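Local coordinates for protein 2-methyl-aconitate isomerase (PDB 5K87) that catalyses the isomerization of 2-methyl-aconitate between its trans and cis forms in the 2-methylcitrate cycle II of propionate breakdown, at residues L112-G117 / R384-L389; H153-D158 / A177-E182. The protein carries 1 engineered substitution. All coordinates share one frame; numbering follows the deposited sequence. Where two conformers were deposited one is given.

Interaction 1. Residues L112-G117 / R384-L389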
loop_
_atom_site.group_PDB
_atom_site.type_symbol
_atom_site.label_atom_id
_atom_site.label_comp_id
_atom_site.label_asym_id
_atom_site.label_seq_id
_atom_site.Cartn_x
_atom_site.Cartn_y
_atom_site.Cartn_z
ATOM N N LEU A 112 12.476 -3.501 10.667
ATOM C CA LEU A 112 13.385 -3.630 9.540
ATOM C C LEU A 112 14.782 -4.102 9.946
ATOM O O LEU A 112 15.600 -4.398 9.077
ATOM C CB LEU A 112 13.465 -2.330 8.746
ATOM C CG LEU A 112 12.199 -1.969 7.958
ATOM C CD1 LEU A 112 12.475 -0.748 7.094
ATOM C CD2 LEU A 112 11.688 -3.131 7.102
ATOM N N THR A 113 15.059 -4.221 11.245
ATOM C CA THR A 113 16.388 -4.627 11.689
ATOM C C THR A 113 16.835 -5.992 11.127
ATOM O O THR A 113 17.982 -6.158 10.727
ATOM C CB THR A 113 16.484 -4.574 13.228
ATOM O OG1 THR A 113 16.481 -3.202 13.651
ATOM C CG2 THR A 113 17.751 -5.236 13.709
ATOM N N ALA A 114 15.935 -6.969 11.087
ATOM C CA ALA A 114 16.282 -8.264 10.490
ATOM C C ALA A 114 16.660 -8.120 9.011
ATOM O O ALA A 114 17.576 -8.778 8.514
ATOM C CB ALA A 114 15.126 -9.244 10.639
ATOM N N ALA A 115 15.927 -7.264 8.298
ATOM C CA ALA A 115 16.223 -6.998 6.899
ATOM C C ALA A 115 17.545 -6.254 6.736
ATOM O O ALA A 115 18.260 -6.484 5.758
ATOM C CB ALA A 115 15.078 -6.248 6.238
ATOM N N VAL A 116 17.888 -5.385 7.683
ATOM C CA VAL A 116 19.184 -4.720 7.670
ATOM C C VAL A 116 20.315 -5.743 7.714
ATOM O O VAL A 116 21.273 -5.659 6.950
ATOM C CB VAL A 116 19.304 -3.732 8.852
ATOM C CG1 VAL A 116 20.744 -3.304 9.064
ATOM C CG2 VAL A 116 18.395 -2.532 8.621
ATOM N N GLY A 117 20.192 -6.722 8.608
ATOM C CA GLY A 117 21.214 -7.749 8.722
ATOM C C GLY A 117 21.374 -8.523 7.431
ATOM O O GLY A 117 22.490 -8.725 6.954
ATOM N N ARG A 384 12.261 -11.897 14.625
ATOM C CA ARG A 384 11.543 -11.397 13.464
ATOM C C ARG A 384 11.911 -12.307 12.285
ATOM O O ARG A 384 12.331 -13.450 12.493
ATOM C CB ARG A 384 11.899 -9.919 13.230
ATOM C CG ARG A 384 11.578 -8.980 14.412
ATOM C CD ARG A 384 10.132 -8.466 14.421
ATOM N NE ARG A 384 9.167 -9.425 14.949
ATOM C CZ ARG A 384 7.860 -9.200 15.000
ATOM N NH1 ARG A 384 7.045 -10.102 15.519
ATOM N NH2 ARG A 384 7.360 -8.071 14.512
ATOM N N SER A 385 11.706 -11.827 11.063
ATOM C CA SER A 385 12.102 -12.527 9.843
ATOM C C SER A 385 12.180 -11.453 8.776
ATOM O O SER A 385 11.734 -10.318 9.005
ATOM C CB SER A 385 11.084 -13.599 9.456
ATOM O OG SER A 385 9.842 -13.031 9.048
ATOM N N ALA A 386 12.746 -11.793 7.619
ATOM C CA ALA A 386 12.872 -10.835 6.530
ATOM C C ALA A 386 12.973 -11.537 5.204
ATOM O O ALA A 386 13.410 -12.684 5.129
ATOM C CB ALA A 386 14.105 -9.980 6.729
ATOM N N ARG A 387 12.604 -10.840 4.140
ATOM C CA ARG A 387 12.831 -11.360 2.803
ATOM C C ARG A 387 12.844 -10.247 1.776
ATOM O O ARG A 387 12.160 -9.224 1.925
ATOM C CB ARG A 387 11.811 -12.441 2.429
ATOM C CG ARG A 387 10.374 -12.009 2.553
ATOM C CD ARG A 387 9.375 -13.107 2.158
ATOM N NE ARG A 387 9.354 -13.300 0.716
ATOM C CZ ARG A 387 8.416 -12.867 -0.130
ATOM N NH1 ARG A 387 8.593 -13.109 -1.406
ATOM N NH2 ARG A 387 7.323 -12.228 0.265
ATOM N N VAL A 388 13.615 -10.463 0.726
ATOM C CA VAL A 388 13.584 -9.604 -0.427
ATOM C C VAL A 388 12.299 -9.819 -1.215
ATOM O O VAL A 388 11.924 -10.964 -1.535
ATOM C CB VAL A 388 14.786 -9.893 -1.320
ATOM C CG1 VAL A 388 14.678 -9.125 -2.638
ATOM C CG2 VAL A 388 16.068 -9.552 -0.589
ATOM N N LEU A 389 11.632 -8.705 -1.532
ATOM C CA LEU A 389 10.447 -8.700 -2.380
ATOM C C LEU A 389 10.792 -8.376 -3.834
ATOM O O LEU A 389 10.290 -9.014 -4.761
ATOM C CB LEU A 389 9.435 -7.677 -1.846
ATOM C CG LEU A 389 9.053 -7.846 -0.374
ATOM C CD1 LEU A 389 8.106 -6.735 0.067
ATOM C CD2 LEU A 389 8.434 -9.203 -0.121
#
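Ala386 sets its methyl against the first turn of helix 113-122, on the peptide link between Ala114 and Ala115. Its CB lies 3.6 Å from Ala115 N and 3.9 Å from Ala114 C, so it meets the helix backbone at least as closely as the helix methyls. Those two methyls also touch it, from directions about a right angle apart: Ala386 CB is 3.9 Å from Ala115 CB and 4.1 Å from Ala114 CB. Alanine suits all three places, because the CA atoms of Ala115 and Ala386 are 5.1 Å apart and a single methyl fills the space between the backbones. Ala114 reaches further back along the strand, its CB lying 3.9 Å from Ser385 O and 4.2 Å from Arg384 CB.

Helix 113-122 is the central helix about which the strands of one domain wrap, as in the diaminopimelate epimerase fold. Its N-terminal end follows the loop bearing the proposed acid-base residue Cys109 and the substrate-binding Asn111.

Away from the alanines the contact soon thins. Only the CB of Arg384 belongs to the packing; bends at chi2 (-85°) and chi3 (80°) carry the guanidinium off the helix, and NH2 bonds to Asn111 OD1, joining the strand to the substrate site. The Arg384 side chain lies about 7 Å from a bound malonate at the nearest atoms. Ser385 turns from the helix, and its OG is hydrogen-bonded to Arg20 NH1. Further on, the strand parts from the helix towards the dimer interface, where Arg387 makes a salt bridge with Asp64 of the second subunit. Leu389 folds back on Arg387, its CD2 lying over one face of the guanidinium, offset towards the rim.

Interaction 2. Residues H153-D158 / A177-E182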
loop_
_atom_site.group_PDB
_atom_site.type_symbol
_atom_site.label_atom_id
_atom_site.label_comp_id
_atom_site.label_asym_id
_atom_site.label_seq_id
_atom_site.Cartn_x
_atom_site.Cartn_y
_atom_site.Cartn_z
ATOM N N HIS A 153 21.020 -12.014 14.218
ATOM C CA HIS A 153 21.578 -13.339 13.973
ATOM C C HIS A 153 20.937 -13.892 12.715
ATOM O O HIS A 153 19.833 -14.426 12.751
ATOM C CB HIS A 153 21.336 -14.263 15.170
ATOM C CG HIS A 153 21.905 -13.744 16.451
ATOM N ND1 HIS A 153 23.248 -13.816 16.753
ATOM C CD2 HIS A 153 21.312 -13.139 17.505
ATOM C CE1 HIS A 153 23.456 -13.284 17.945
ATOM N NE2 HIS A 153 22.300 -12.863 18.420
ATOM N N VAL A 154 21.634 -13.740 11.596
ATOM C CA VAL A 154 21.062 -14.081 10.300
ATOM C C VAL A 154 21.532 -15.458 9.852
ATOM O O VAL A 154 22.732 -15.702 9.782
ATOM C CB VAL A 154 21.440 -13.037 9.241
ATOM C CG1 VAL A 154 20.788 -13.364 7.904
ATOM C CG2 VAL A 154 21.061 -11.632 9.719
ATOM N N PRO A 155 20.591 -16.354 9.538
ATOM C CA PRO A 155 20.999 -17.690 9.089
ATOM C C PRO A 155 21.593 -17.665 7.686
ATOM O O PRO A 155 21.143 -16.903 6.815
ATOM C CB PRO A 155 19.694 -18.481 9.117
ATOM C CG PRO A 155 18.624 -17.446 8.902
ATOM C CD PRO A 155 19.125 -16.208 9.603
ATOM N N ILE A 156 22.601 -18.508 7.477
ATOM C CA ILE A 156 23.347 -18.593 6.227
ATOM C C ILE A 156 23.305 -20.017 5.673
ATOM O O ILE A 156 23.503 -20.983 6.417
ATOM C CB ILE A 156 24.831 -18.229 6.444
ATOM C CG1 ILE A 156 24.976 -16.844 7.095
ATOM C CG2 ILE A 156 25.599 -18.299 5.131
ATOM C CD1 ILE A 156 24.506 -15.675 6.231
ATOM N N THR A 157 23.042 -20.145 4.378
ATOM C CA THR A 157 23.114 -21.428 3.681
ATOM C C THR A 157 23.876 -21.220 2.381
ATOM O O THR A 157 23.545 -20.325 1.603
ATOM C CB THR A 157 21.716 -21.967 3.366
ATOM O OG1 THR A 157 21.027 -22.252 4.591
ATOM C CG2 THR A 157 21.805 -23.235 2.516
ATOM N N ASP A 158 24.914 -22.024 2.157
ATOM C CA ASP A 158 25.705 -21.949 0.924
ATOM C C ASP A 158 26.226 -20.535 0.676
ATOM O O ASP A 158 26.197 -20.038 -0.452
ATOM C CB ASP A 158 24.901 -22.455 -0.282
ATOM C CG ASP A 158 24.528 -23.923 -0.162
ATOM O OD1 ASP A 158 25.328 -24.690 0.413
ATOM O OD2 ASP A 158 23.435 -24.310 -0.632
ATOM N N ALA A 177 12.523 -17.648 7.443
ATOM C CA ALA A 177 13.545 -18.017 8.417
ATOM C C ALA A 177 13.503 -17.092 9.630
ATOM O O ALA A 177 13.371 -15.873 9.496
ATOM C CB ALA A 177 14.919 -17.985 7.788
ATOM N N GLU A 178 13.634 -17.663 10.820
ATOM C CA GLU A 178 13.715 -16.862 12.040
ATOM C C GLU A 178 15.009 -16.061 12.096
ATOM O O GLU A 178 16.098 -16.607 11.906
ATOM C CB GLU A 178 13.646 -17.770 13.265
ATOM C CG GLU A 178 13.619 -17.012 14.585
ATOM C CD GLU A 178 13.551 -17.915 15.809
ATOM O OE1 GLU A 178 13.560 -19.160 15.652
ATOM O OE2 GLU A 178 13.492 -17.376 16.934
ATOM N N VAL A 179 14.890 -14.767 12.395
ATOM C CA VAL A 179 16.045 -13.919 12.627
ATOM C C VAL A 179 15.922 -13.318 14.019
ATOM O O VAL A 179 15.069 -12.457 14.272
ATOM C CB VAL A 179 16.139 -12.794 11.580
ATOM C CG1 VAL A 179 17.350 -11.919 11.866
ATOM C CG2 VAL A 179 16.215 -13.391 10.182
ATOM N N GLN A 180 16.759 -13.788 14.937
ATOM C CA GLN A 180 16.757 -13.258 16.287
ATOM C C GLN A 180 17.501 -11.927 16.336
ATOM O O GLN A 180 18.601 -11.786 15.785
ATOM C CB GLN A 180 17.350 -14.296 17.243
ATOM C CG GLN A 180 16.562 -15.602 17.206
ATOM C CD GLN A 180 17.114 -16.677 18.110
ATOM O OE1 GLN A 180 18.253 -16.595 18.568
ATOM N NE2 GLN A 180 16.304 -17.700 18.369
ATOM N N ILE A 181 16.875 -10.953 16.997
ATOM C CA ILE A 181 17.415 -9.603 17.115
ATOM C C ILE A 181 17.686 -9.266 18.573
ATOM O O ILE A 181 16.944 -9.700 19.451
ATOM C CB ILE A 181 16.414 -8.566 16.569
ATOM C CG1 ILE A 181 15.950 -8.961 15.171
ATOM C CG2 ILE A 181 17.030 -7.174 16.559
ATOM C CD1 ILE A 181 17.060 -9.008 14.171
ATOM N N GLU A 182 18.743 -8.501 18.835
ATOM C CA GLU A 182 19.054 -8.090 20.202
ATOM C C GLU A 182 19.409 -6.617 20.253
ATOM O O GLU A 182 20.416 -6.190 19.669
ATOM C CB GLU A 182 20.242 -8.878 20.743
ATOM C CG GLU A 182 20.074 -10.375 20.636
ATOM C CD GLU A 182 21.267 -11.129 21.154
ATOM O OE1 GLU A 182 21.297 -12.365 20.992
ATOM O OE2 GLU A 182 22.168 -10.485 21.732
HETATM O O HOH W 1 18.329 -16.137 14.281
#
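Pro155 is the bump of this contact, and the hollow that takes it is walled by Ala177, the carbonyl of Glu178 and Val179. Its CG rests 3.9 Å from Ala177 CB, while its CD lies 3.8 Å from Glu178 O and 4.1 Å from Val179 CG2. The proline ring and the valine side chain cross at about a right angle. Proline fits because the antiparallel strands 148-157 and 179-184 are drawing apart here and its missing N-H costs no bond across them; the small methyl of Ala177 leaves the ring room. On the face turned to helix 113-122, Val154 CG2 meets Val179 CG1 at 4.3 Å, branched side chains that suit a strand covering a helix.

The parting of the strands starts at His153. Its N makes a nearly straight bond of 2.9 Å to Gln180 O, but a water sits where the return bond would be, giving a hydrogen to His153 O (2.7 Å) and accepting one from Gln180 N (2.9 Å).

With CG anti to its carbonyl carbon (chi1 -58°), the His153 ring swings along the neighbouring strand to Glu182. NE2 donates to Glu182 OE1 at 2.8 Å, reaching the oxygen from above the carboxylate, 71° out of its plane; ring and carboxylate planes are 56° apart. A leucine in its place would probably leave Glu182 OE1 and Thr138 OG1, which pairs with ND1, without their imidazole partner.

Glu182 OE2 forms a salt bridge with Lys379, so the carboxylate links histidine and lysine across three strands. Its negative charge is likely to polarise the ring and make a second proton on the imidazole easier to hold.

In the fold
Interaction 1 lies in the core and has van der Waals contact alone where it is tight, alanine methyls against methyls and backbone. Interaction 2, partly buried, joins two strands and relies on polar groups, a bridging water and a histidine-carboxylate bond, with apolar packing by proline, alanine and valine beside them. Strands 374-391 and 179-184 are neighbours, joined by a probable hydrogen bond from Val179 N to Arg384 O (2.9 Å), and the two centres are 9 Å apart. Interaction 1 includes helix 113-122 itself, and the strands of interaction 2 pack against it: Ala114 CB touches Val179 CG1 at 3.7 Å. Along the chain, interaction 2 is nested inside the long loop that interaction 1 closes.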